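Local structure of hydrazine synthase subunit gamma (Candidatus Kuenenia stuttgartiensis, 5C2V) at residues 100-108 and 116-125; 206-214 and 286-294. The protein reduces nitric oxide to hydroxylamine as the two-heme gamma subunit of hydrazine synthase, the complex that joins nitric oxide and ammonium into hydrazine. All blocks are in the same frame, centred on the assembly; numbering follows the deposited sequence.

Overall arrangement
From the N terminus the chain passes the short strand 89-90 and enters contact 1, where residues 100-108 turn back through a seven-residue connection to meet residues 116-125, the second segment running into helix 123-126. This small loop closes beside the heme c that appears to lie in the active site. Contact 2 comes later and in series: strand 206-207 opens it, and 71 residues lie between its segments before 286-294 returns ahead of helix 301-312, beside the other heme c. The centres of the two contacts are about 20 Å apart, yet the contacts meet where Phe-108 N and Thr-206 OG1 make a probable hydrogen bond, linking the surroundings of the two hemes.

Contact 1. Residues 100-108 and 116-125; sequences LPPFRHEGF and VGATSSLDRV. With CA (calcium ion), chain T; HEC (heme c), chain V.
The Phe-103 ring is sandwiched between Leu-122, whose CD2 stands 3.5 Å from the ring centroid over one face in a CH-pi contact, and Pro-101 CA, offset toward the rim of the opposite face. Ser-121 N sits at the ring edge. Over one face of the Phe-108 ring lies Ala-118 CB, a second CH-pi contact. Val-116 CG1 lies over one face of the Arg-104 guanidinium, toward its rim, while a heme propionate meets its edge: bends at chi2 and chi3 bring NH1 to 3.2 Å from heme O1D, a nearly straight hydrogen bond, and NH2 pairs with Asp-82.

Two backbone bonds tie the segments. Phe-103 N reaches Thr-119 O at 3.0 Å, as a single antiparallel bridge; Ala-118 N gives to Glu-106 O. A water held by Glu-106 N and Val-116 O also donates to heme O1D.

Calcium takes Leu-100 O and Pro-102 O at 2.5 and 2.3 Å, with Asp-257 and three waters. One of these waters donates to the other propionate through O1A. Arginine on one propionate and calcium-bound water on the other would probably stabilise both as carboxylates beside this heme, whose iron carries a water.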
loop_
_atom_site.group_PDB
_atom_site.type_symbol
_atom_site.label_atom_id
_atom_site.label_comp_id
_atom_site.label_asym_id
_atom_site.label_seq_id
_atom_site.Cartn_x
_atom_site.Cartn_y
_atom_site.Cartn_z
ATOM N N LEU C 100 15.494 13.192 -62.517
ATOM C CA LEU C 100 14.842 14.476 -62.270
ATOM C C LEU C 100 15.188 15.118 -60.926
ATOM O O LEU C 100 14.399 15.048 -59.982
ATOM C CB LEU C 100 13.325 14.315 -62.375
ATOM C CG LEU C 100 12.776 14.114 -63.787
ATOM C CD1 LEU C 100 11.303 13.759 -63.736
ATOM C CD2 LEU C 100 13.001 15.362 -64.628
ATOM N N PRO C 101 16.381 15.732 -60.836
ATOM C CA PRO C 101 16.740 16.634 -59.737
ATOM C C PRO C 101 16.135 18.025 -59.951
ATOM O O PRO C 101 15.828 18.367 -61.092
ATOM C CB PRO C 101 18.267 16.671 -59.808
ATOM C CG PRO C 101 18.561 16.478 -61.250
ATOM C CD PRO C 101 17.504 15.538 -61.770
ATOM N N PRO C 102 15.961 18.817 -58.879
ATOM C CA PRO C 102 16.270 18.480 -57.486
ATOM C C PRO C 102 15.212 17.576 -56.864
ATOM O O PRO C 102 14.201 17.276 -57.499
ATOM C CB PRO C 102 16.295 19.845 -56.799
ATOM C CG PRO C 102 15.321 20.652 -57.575
ATOM C CD PRO C 102 15.451 20.194 -59.005
ATOM N N PHE C 103 15.441 17.169 -55.622
ATOM C CA PHE C 103 14.647 16.111 -55.013
ATOM C C PHE C 103 13.637 16.604 -53.976
ATOM O O PHE C 103 13.452 17.808 -53.792
ATOM C CB PHE C 103 15.585 15.067 -54.409
ATOM C CG PHE C 103 16.654 14.610 -55.364
ATOM C CD1 PHE C 103 16.327 13.832 -56.464
ATOM C CD2 PHE C 103 17.977 14.971 -55.174
ATOM C CE1 PHE C 103 17.301 13.415 -57.352
ATOM C CE2 PHE C 103 18.957 14.555 -56.060
ATOM C CZ PHE C 103 18.618 13.776 -57.149
ATOM N N ARG C 104 12.996 15.643 -53.313
ATOM C CA ARG C 104 11.809 15.854 -52.484
ATOM C C ARG C 104 10.649 16.465 -53.271
ATOM O O ARG C 104 10.438 16.133 -54.436
ATOM C CB ARG C 104 12.136 16.747 -51.281
ATOM C CG ARG C 104 13.120 16.155 -50.286
ATOM C CD ARG C 104 12.476 16.055 -48.915
ATOM N NE ARG C 104 13.426 16.236 -47.823
ATOM C CZ ARG C 104 13.071 16.500 -46.569
ATOM N NH1 ARG C 104 11.787 16.617 -46.255
ATOM N NH2 ARG C 104 13.996 16.652 -45.631
ATOM N N HIS C 105 9.920 17.375 -52.635
ATOM C CA HIS C 105 8.708 17.942 -53.220
ATOM C C HIS C 105 8.826 19.450 -53.385
ATOM O O HIS C 105 8.772 19.967 -54.501
ATOM C CB HIS C 105 7.484 17.607 -52.363
ATOM C CG HIS C 105 6.871 16.275 -52.672
ATOM N ND1 HIS C 105 7.123 15.147 -51.921
ATOM C CD2 HIS C 105 6.013 15.894 -53.646
ATOM C CE1 HIS C 105 6.446 14.128 -52.422
ATOM N NE2 HIS C 105 5.765 14.555 -53.469
ATOM N N GLU C 106 8.963 20.148 -52.262
ATOM C CA GLU C 106 9.146 21.594 -52.264
ATOM C C GLU C 106 10.355 21.977 -53.108
ATOM O O GLU C 106 11.405 21.340 -53.028
ATOM C CB GLU C 106 9.305 22.113 -50.835
ATOM C CG GLU C 106 8.170 21.707 -49.908
ATOM C CD GLU C 106 8.296 22.313 -48.526
ATOM O OE1 GLU C 106 9.322 22.971 -48.254
ATOM O OE2 GLU C 106 7.368 22.133 -47.711
ATOM N N GLY C 107 10.198 23.014 -53.923
ATOM C CA GLY C 107 11.232 23.406 -54.864
ATOM C C GLY C 107 12.147 24.504 -54.364
ATOM O O GLY C 107 12.330 24.677 -53.159
ATOM N N PHE C 108 12.722 25.251 -55.302
ATOM C CA PHE C 108 13.687 26.297 -54.981
ATOM C C PHE C 108 13.060 27.457 -54.217
ATOM O O PHE C 108 13.726 28.105 -53.410
ATOM C CB PHE C 108 14.347 26.822 -56.257
ATOM C CG PHE C 108 15.234 25.819 -56.936
ATOM C CD1 PHE C 108 16.554 25.665 -56.544
ATOM C CD2 PHE C 108 14.750 25.033 -57.968
ATOM C CE1 PHE C 108 17.373 24.744 -57.166
ATOM C CE2 PHE C 108 15.565 24.110 -58.596
ATOM C CZ PHE C 108 16.879 23.965 -58.193
ATOM N N VAL C 116 16.117 20.513 -47.375
ATOM C CA VAL C 116 14.744 20.052 -47.216
ATOM C C VAL C 116 13.965 20.195 -48.521
ATOM O O VAL C 116 13.425 19.219 -49.040
ATOM C CB VAL C 116 14.016 20.829 -46.103
ATOM C CG1 VAL C 116 12.601 20.299 -45.923
ATOM C CG2 VAL C 116 14.795 20.740 -44.800
ATOM N N GLY C 117 13.910 21.415 -49.047
ATOM C CA GLY C 117 13.346 21.646 -50.365
ATOM C C GLY C 117 14.448 21.788 -51.396
ATOM O O GLY C 117 15.578 22.122 -51.041
ATOM N N ALA C 118 14.109 21.566 -52.665
ATOM C CA ALA C 118 15.068 21.659 -53.770
ATOM C C ALA C 118 16.374 20.941 -53.446
ATOM O O ALA C 118 17.458 21.492 -53.643
ATOM C CB ALA C 118 15.338 23.115 -54.116
ATOM N N THR C 119 16.262 19.719 -52.936
ATOM C CA THR C 119 17.421 18.977 -52.457
ATOM C C THR C 119 18.406 18.708 -53.590
ATOM O O THR C 119 18.044 18.143 -54.621
ATOM C CB THR C 119 17.001 17.644 -51.812
ATOM O OG1 THR C 119 15.905 17.870 -50.917
ATOM C CG2 THR C 119 18.157 17.042 -51.040
ATOM N N SER C 120 19.656 19.113 -53.385
ATOM C CA SER C 120 20.667 19.063 -54.437
ATOM C C SER C 120 21.145 17.644 -54.726
ATOM O O SER C 120 21.490 17.319 -55.861
ATOM C CB SER C 120 21.860 19.946 -54.064
ATOM O OG SER C 120 22.472 19.502 -52.865
ATOM N N SER C 121 21.170 16.803 -53.697
ATOM C CA SER C 121 21.634 15.429 -53.855
ATOM C C SER C 121 20.737 14.439 -53.125
ATOM O O SER C 121 20.065 14.789 -52.157
ATOM C CB SER C 121 23.070 15.288 -53.351
ATOM O OG SER C 121 23.156 15.583 -51.968
ATOM N N LEU C 122 20.740 13.195 -53.594
ATOM C CA LEU C 122 20.011 12.125 -52.926
ATOM C C LEU C 122 20.646 11.811 -51.577
ATOM O O LEU C 122 19.992 11.271 -50.684
ATOM C CB LEU C 122 19.973 10.871 -53.801
ATOM C CG LEU C 122 19.090 10.939 -55.047
ATOM C CD1 LEU C 122 19.269 9.696 -55.902
ATOM C CD2 LEU C 122 17.636 11.112 -54.653
ATOM N N ASP C 123 21.924 12.153 -51.438
ATOM C CA ASP C 123 22.649 11.939 -50.191
ATOM C C ASP C 123 22.027 12.748 -49.058
ATOM O O ASP C 123 21.962 12.289 -47.919
ATOM C CB ASP C 123 24.125 12.313 -50.344
ATOM C CG ASP C 123 24.729 11.807 -51.639
ATOM O OD1 ASP C 123 24.037 11.077 -52.376
ATOM O OD2 ASP C 123 25.903 12.132 -51.914
ATOM N N ARG C 124 21.568 13.952 -49.382
ATOM C CA ARG C 124 20.966 14.837 -48.390
ATOM C C ARG C 124 19.550 14.402 -48.025
ATOM O O ARG C 124 18.946 14.943 -47.098
ATOM C CB ARG C 124 20.954 16.280 -48.897
ATOM C CG ARG C 124 22.321 16.943 -48.930
ATOM C CD ARG C 124 22.210 18.393 -49.370
ATOM N NE ARG C 124 23.434 19.141 -49.107
ATOM C CZ ARG C 124 23.562 20.452 -49.290
ATOM N NH1 ARG C 124 22.536 21.163 -49.739
ATOM N NH2 ARG C 124 24.714 21.052 -49.022
ATOM N N VAL C 125 19.020 13.431 -48.759
ATOM C CA VAL C 125 17.704 12.882 -48.460
ATOM C C VAL C 125 17.817 11.719 -47.479
ATOM O O VAL C 125 17.306 11.785 -46.361
ATOM C CB VAL C 125 16.980 12.405 -49.732
ATOM C CG1 VAL C 125 15.659 11.747 -49.370
ATOM C CG2 VAL C 125 16.757 13.569 -50.682
HETATM CA CA CA T . 12.596 16.410 -58.971
HETATM FE FE HEC V . 12.012 8.635 -47.895
HETATM C CHA HEC V . 11.241 11.268 -49.964
HETATM C CHB HEC V . 14.641 7.830 -49.912
HETATM C CHC HEC V . 12.941 6.146 -45.693
HETATM C CHD HEC V . 8.999 8.900 -46.286
HETATM N NA HEC V . 12.820 9.437 -49.611
HETATM C C1A HEC V . 12.305 10.482 -50.351
HETATM C C2A HEC V . 13.068 10.584 -51.585
HETATM C C3A HEC V . 14.011 9.629 -51.559
HETATM C C4A HEC V . 13.868 8.893 -50.320
HETATM C CMA HEC V . 15.082 9.326 -52.633
HETATM C CAA HEC V . 12.828 11.632 -52.701
HETATM C CBA HEC V . 12.431 10.972 -54.022
HETATM C CGA HEC V . 12.249 12.017 -55.091
HETATM O O1A HEC V . 12.322 13.231 -54.768
HETATM O O2A HEC V . 12.027 11.635 -56.270
HETATM N NB HEC V . 13.452 7.151 -47.873
HETATM C C1B HEC V . 14.566 7.198 -48.689
HETATM C C2B HEC V . 15.636 6.476 -48.032
HETATM C C3B HEC V . 15.167 6.003 -46.871
HETATM C C4B HEC V . 13.785 6.422 -46.746
HETATM C CMB HEC V . 17.055 6.282 -48.611
HETATM C CAB HEC V . 15.937 5.168 -45.820
HETATM C CBB HEC V . 17.006 6.026 -45.110
HETATM N NC HEC V . 11.125 7.679 -46.295
HETATM C C1C HEC V . 11.697 6.706 -45.501
HETATM C C2C HEC V . 10.827 6.483 -44.364
HETATM C C3C HEC V . 9.683 7.138 -44.601
HETATM C C4C HEC V . 9.881 7.974 -45.772
HETATM C CMC HEC V . 11.023 5.342 -43.339
HETATM C CAC HEC V . 8.421 7.138 -43.705
HETATM C CBC HEC V . 8.718 7.839 -42.361
HETATM N ND HEC V . 10.340 9.850 -48.141
HETATM C C1D HEC V . 9.281 9.867 -47.233
HETATM C C2D HEC V . 8.515 11.075 -47.439
HETATM C C3D HEC V . 9.214 11.813 -48.588
HETATM C C4D HEC V . 10.336 10.980 -48.960
HETATM C CMD HEC V . 7.257 11.525 -46.665
HETATM C CAD HEC V . 8.813 13.166 -49.209
HETATM C CBD HEC V . 9.369 14.285 -48.333
HETATM C CGD HEC V . 9.009 15.620 -48.927
HETATM O O1D HEC V . 9.392 16.665 -48.339
HETATM O O2D HEC V . 8.339 15.637 -49.989
HETATM O O HOH W 1 13.088 18.115 -60.562
HETATM O O HOH W 2 10.446 19.200 -49.570
HETATM O O HOH W 3 10.970 15.474 -60.450
HETATM O O HOH W 4 12.091 14.699 -57.373
HETATM O O HOH W 5 12.862 10.202 -46.792
#

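Contact 2. Residues 206-214 and 286-294; sequences THDVGTGRV and TVNDKDMHG. With HEC (heme c), chain B; BET (trimethyl glycine), chain X.
Val-209, Gly-210 and Thr-211 pass close to Met-292, Asp-289 and Asn-288, and from His-207 onward the first segment also meets the heme and a bound trimethyl glycine. At His-207 the ring lies with one face over the heme CAC atom, and its edge turns to the trimethyl glycine: ND1 donates to the ligand's O at 2.6 Å, almost straight at 173°, while NE2 bonds to Asp-203. Next, the backbone N of Asp-208 donates a hydrogen bond to the other carboxylate oxygen, OXT, at 3.1 Å. Asp-208 OD1 accepts from Gly-210 N at 3.0 Å, an Asx turn just where the segments come together.

Val-209 packs alongside His-293 and against the heme. Its CG1 touches the edge of the His-293 ring at CD2, 3.4 Å away, and CG2 packs on the heme's CBD and CMD. Its CA also makes a C-H...O contact with Met-292 O. Gly-210, at positive phi, passes close to the CB atoms of Asp-289 and Met-292, and its O accepts from Asp-289 N at 3.2 Å.

Thr-211 OG1 sits between its backbone N and carbonyl carbon (chi1 56°), which turns it to the heme propionate, where it donates to O1D at 2.7 Å, while CG2 rests on Asn-288 CB. Arg-213 bends at chi2 (-52°), and its NH1 meets Val-287 O at 2.6 Å within the guanidinium plane; a weak bond from NH2 shares that oxygen. Asp-273 takes NE in a salt bridge, and Phe-227 adds a cation-pi contact.

Near the end of the second segment His-293, with Val-209 at its ring edge, binds the heme iron through NE2 at 2.0 Å, and its ND1 bonds to Thr-282 O. With His-190 as the other axial ligand, the site is a bis-histidine heme c in a cytochrome c family region, consistent with its probable role in electron transfer.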
loop_
_atom_site.group_PDB
_atom_site.type_symbol
_atom_site.label_atom_id
_atom_site.label_comp_id
_atom_site.label_asym_id
_atom_site.label_seq_id
_atom_site.Cartn_x
_atom_site.Cartn_y
_atom_site.Cartn_z
ATOM N N THR C 206 10.201 24.530 -60.631
ATOM C CA THR C 206 9.315 24.826 -59.512
ATOM C C THR C 206 8.159 25.715 -59.962
ATOM O O THR C 206 8.373 26.830 -60.436
ATOM C CB THR C 206 10.074 25.513 -58.362
ATOM O OG1 THR C 206 11.160 24.679 -57.937
ATOM C CG2 THR C 206 9.147 25.763 -57.187
ATOM N N HIS C 207 6.934 25.218 -59.811
ATOM C CA HIS C 207 5.754 25.935 -60.288
ATOM C C HIS C 207 4.708 26.150 -59.198
ATOM O O HIS C 207 4.669 25.423 -58.205
ATOM C CB HIS C 207 5.112 25.178 -61.454
ATOM C CG HIS C 207 5.946 25.157 -62.695
ATOM N ND1 HIS C 207 6.090 26.256 -63.514
ATOM C CD2 HIS C 207 6.677 24.168 -63.261
ATOM C CE1 HIS C 207 6.876 25.946 -64.529
ATOM N NE2 HIS C 207 7.246 24.684 -64.399
ATOM N N ASP C 208 3.857 27.155 -59.395
ATOM C CA ASP C 208 2.694 27.339 -58.539
ATOM C C ASP C 208 1.465 26.841 -59.292
ATOM O O ASP C 208 0.968 27.502 -60.204
ATOM C CB ASP C 208 2.542 28.815 -58.149
ATOM C CG ASP C 208 1.465 29.046 -57.097
ATOM O OD1 ASP C 208 0.507 28.250 -57.009
ATOM O OD2 ASP C 208 1.579 30.043 -56.354
ATOM N N VAL C 209 0.980 25.669 -58.897
ATOM C CA VAL C 209 -0.198 25.065 -59.505
ATOM C C VAL C 209 -1.459 25.270 -58.669
ATOM O O VAL C 209 -2.517 24.732 -58.993
ATOM C CB VAL C 209 0.013 23.565 -59.753
ATOM C CG1 VAL C 209 0.835 23.358 -61.011
ATOM C CG2 VAL C 209 0.692 22.926 -58.559
ATOM N N GLY C 210 -1.332 26.013 -57.575
ATOM C CA GLY C 210 -2.464 26.290 -56.709
ATOM C C GLY C 210 -2.752 25.153 -55.749
ATOM O O GLY C 210 -3.860 25.031 -55.226
ATOM N N THR C 211 -1.749 24.312 -55.525
ATOM C CA THR C 211 -1.877 23.184 -54.611
ATOM C C THR C 211 -1.342 23.507 -53.220
ATOM O O THR C 211 -1.367 22.659 -52.329
ATOM C CB THR C 211 -1.146 21.942 -55.148
ATOM O OG1 THR C 211 0.224 22.269 -55.410
ATOM C CG2 THR C 211 -1.804 21.446 -56.425
ATOM N N GLY C 212 -0.859 24.732 -53.036
ATOM C CA GLY C 212 -0.341 25.151 -51.747
ATOM C C GLY C 212 -1.428 25.187 -50.691
ATOM O O GLY C 212 -2.448 25.855 -50.863
ATOM N N ARG C 213 -1.214 24.466 -49.596
ATOM C CA ARG C 213 -2.202 24.397 -48.525
ATOM C C ARG C 213 -1.991 25.536 -47.533
ATOM O O ARG C 213 -0.926 25.649 -46.926
ATOM C CB ARG C 213 -2.129 23.048 -47.805
ATOM C CG ARG C 213 -2.083 21.841 -48.732
ATOM C CD ARG C 213 -3.203 21.873 -49.757
ATOM N NE ARG C 213 -3.131 20.741 -50.676
ATOM C CZ ARG C 213 -3.809 20.658 -51.816
ATOM N NH1 ARG C 213 -4.614 21.646 -52.183
ATOM N NH2 ARG C 213 -3.684 19.589 -52.589
ATOM N N VAL C 214 -3.008 26.374 -47.369
ATOM C CA VAL C 214 -2.894 27.537 -46.497
ATOM C C VAL C 214 -3.924 27.518 -45.372
ATOM O O VAL C 214 -4.752 26.610 -45.287
ATOM C CB VAL C 214 -3.054 28.848 -47.291
ATOM C CG1 VAL C 214 -1.910 29.010 -48.279
ATOM C CG2 VAL C 214 -4.395 28.875 -48.008
ATOM N N THR C 286 -10.719 20.084 -57.975
ATOM C CA THR C 286 -11.275 19.872 -56.647
ATOM C C THR C 286 -10.232 20.224 -55.591
ATOM O O THR C 286 -10.443 21.107 -54.759
ATOM C CB THR C 286 -11.753 18.423 -56.460
ATOM O OG1 THR C 286 -10.724 17.522 -56.885
ATOM C CG2 THR C 286 -13.007 18.169 -57.285
ATOM N N VAL C 287 -9.106 19.516 -55.629
ATOM C CA VAL C 287 -8.048 19.684 -54.636
ATOM C C VAL C 287 -7.033 20.775 -54.997
ATOM O O VAL C 287 -6.035 20.948 -54.297
ATOM C CB VAL C 287 -7.291 18.361 -54.413
ATOM C CG1 VAL C 287 -8.222 17.316 -53.821
ATOM C CG2 VAL C 287 -6.690 17.866 -55.717
ATOM N N ASN C 288 -7.275 21.498 -56.087
ATOM C CA ASN C 288 -6.418 22.628 -56.453
ATOM C C ASN C 288 -7.217 23.834 -56.947
ATOM O O ASN C 288 -8.397 23.713 -57.275
ATOM C CB ASN C 288 -5.401 22.209 -57.519
ATOM C CG ASN C 288 -6.057 21.668 -58.774
ATOM O OD1 ASN C 288 -6.459 22.427 -59.656
ATOM N ND2 ASN C 288 -6.163 20.347 -58.864
ATOM N N ASP C 289 -6.566 24.993 -56.996
ATOM C CA ASP C 289 -7.210 26.223 -57.458
ATOM C C ASP C 289 -7.625 26.109 -58.921
ATOM O O ASP C 289 -7.027 25.351 -59.685
ATOM C CB ASP C 289 -6.285 27.425 -57.262
ATOM C CG ASP C 289 -6.238 27.898 -55.822
ATOM O OD1 ASP C 289 -7.215 27.656 -55.083
ATOM O OD2 ASP C 289 -5.226 28.516 -55.429
ATOM N N LYS C 290 -8.651 26.864 -59.303
ATOM C CA LYS C 290 -9.258 26.720 -60.622
ATOM C C LYS C 290 -8.293 27.058 -61.754
ATOM O O LYS C 290 -7.737 28.155 -61.812
ATOM C CB LYS C 290 -10.503 27.601 -60.725
ATOM C CG LYS C 290 -11.466 27.186 -61.822
ATOM C CD LYS C 290 -12.738 28.014 -61.774
ATOM C CE LYS C 290 -13.807 27.431 -62.681
ATOM N NZ LYS C 290 -14.177 26.048 -62.271
ATOM N N ASP C 291 -8.107 26.087 -62.645
ATOM C CA ASP C 291 -7.263 26.216 -63.832
ATOM C C ASP C 291 -5.825 26.612 -63.507
ATOM O O ASP C 291 -5.105 27.110 -64.373
ATOM C CB ASP C 291 -7.865 27.229 -64.808
ATOM C CG ASP C 291 -9.144 26.731 -65.450
ATOM O OD1 ASP C 291 -9.277 25.504 -65.640
ATOM O OD2 ASP C 291 -10.016 27.568 -65.766
ATOM N N MET C 292 -5.403 26.388 -62.268
ATOM C CA MET C 292 -4.023 26.660 -61.890
ATOM C C MET C 292 -3.129 25.471 -62.221
ATOM O O MET C 292 -1.915 25.619 -62.381
ATOM C CB MET C 292 -3.936 27.016 -60.408
ATOM C CG MET C 292 -4.338 28.446 -60.097
ATOM S SD MET C 292 -3.231 29.646 -60.859
ATOM C CE MET C 292 -4.030 31.181 -60.402
ATOM N N HIS C 293 -3.733 24.288 -62.315
ATOM C CA HIS C 293 -3.041 23.125 -62.853
ATOM C C HIS C 293 -3.765 22.714 -64.131
ATOM O O HIS C 293 -4.817 22.070 -64.083
ATOM C CB HIS C 293 -3.045 21.997 -61.814
ATOM C CG HIS C 293 -2.191 20.823 -62.172
ATOM N ND1 HIS C 293 -2.706 19.552 -62.323
ATOM C CD2 HIS C 293 -0.859 20.718 -62.382
ATOM C CE1 HIS C 293 -1.727 18.718 -62.622
ATOM N NE2 HIS C 293 -0.597 19.397 -62.665
ATOM N N GLY C 294 -3.186 23.071 -65.277
ATOM C CA GLY C 294 -3.836 22.919 -66.571
ATOM C C GLY C 294 -5.055 23.828 -66.671
ATOM O O GLY C 294 -5.507 24.358 -65.659
HETATM FE FE HEC B . 1.019 18.617 -63.517
HETATM C CHA HEC B . 1.720 17.187 -60.472
HETATM C CHB HEC B . -0.701 15.810 -64.446
HETATM C CHC HEC B . -0.287 20.308 -66.222
HETATM C CHD HEC B . 3.015 21.291 -62.805
HETATM N NA HEC B . 0.568 16.835 -62.614
HETATM C C1A HEC B . 1.003 16.424 -61.368
HETATM C C2A HEC B . 0.566 15.055 -61.175
HETATM C C3A HEC B . -0.101 14.674 -62.269
HETATM C C4A HEC B . -0.116 15.786 -63.198
HETATM C CMA HEC B . -0.742 13.288 -62.503
HETATM C CAA HEC B . 0.831 14.185 -59.927
HETATM C CBA HEC B . 2.319 13.858 -59.839
HETATM C CGA HEC B . 2.622 13.214 -58.511
HETATM O O1A HEC B . 3.724 12.628 -58.366
HETATM O O2A HEC B . 1.759 13.284 -57.599
HETATM N NB HEC B . -0.204 18.124 -65.101
HETATM C C1B HEC B . -0.923 16.946 -65.195
HETATM C C2B HEC B . -1.946 17.125 -66.204
HETATM C C3B HEC B . -1.827 18.366 -66.699
HETATM C C4B HEC B . -0.731 19.020 -66.010
HETATM C CMB HEC B . -2.969 16.046 -66.628
HETATM C CAB HEC B . -2.698 19.019 -67.799
HETATM C CBB HEC B . -4.121 19.295 -67.265
HETATM N NC HEC B . 1.309 20.459 -64.361
HETATM C C1C HEC B . 0.668 20.967 -65.475
HETATM C C2C HEC B . 1.092 22.344 -65.641
HETATM C C3C HEC B . 2.085 22.573 -64.773
HETATM C C4C HEC B . 2.186 21.420 -63.900
HETATM C CMC HEC B . 0.733 23.226 -66.857
HETATM C CAC HEC B . 2.898 23.881 -64.622
HETATM C CBC HEC B . 1.994 25.030 -64.121
HETATM N ND HEC B . 2.249 19.129 -61.905
HETATM C C1D HEC B . 2.853 20.378 -61.786
HETATM C C2D HEC B . 3.281 20.562 -60.415
HETATM C C3D HEC B . 2.875 19.270 -59.688
HETATM C C4D HEC B . 2.240 18.446 -60.693
HETATM C CMD HEC B . 3.997 21.792 -59.818
HETATM C CAD HEC B . 3.081 18.920 -58.199
HETATM C CBD HEC B . 2.226 19.846 -57.341
HETATM C CGD HEC B . 2.174 19.328 -55.930
HETATM O O1D HEC B . 1.461 19.940 -55.092
HETATM O O2D HEC B . 2.843 18.302 -55.644
HETATM N N BET X . 2.672 30.682 -63.644
HETATM C CA BET X . 2.745 29.510 -62.667
HETATM C C BET X . 4.296 29.139 -62.351
HETATM O O BET X . 4.882 28.511 -63.263
HETATM O OXT BET X . 4.688 29.526 -61.221
HETATM C C1 BET X . 3.752 31.709 -63.341
HETATM C C2 BET X . 1.316 31.380 -63.533
HETATM C C3 BET X . 2.909 30.210 -65.070
#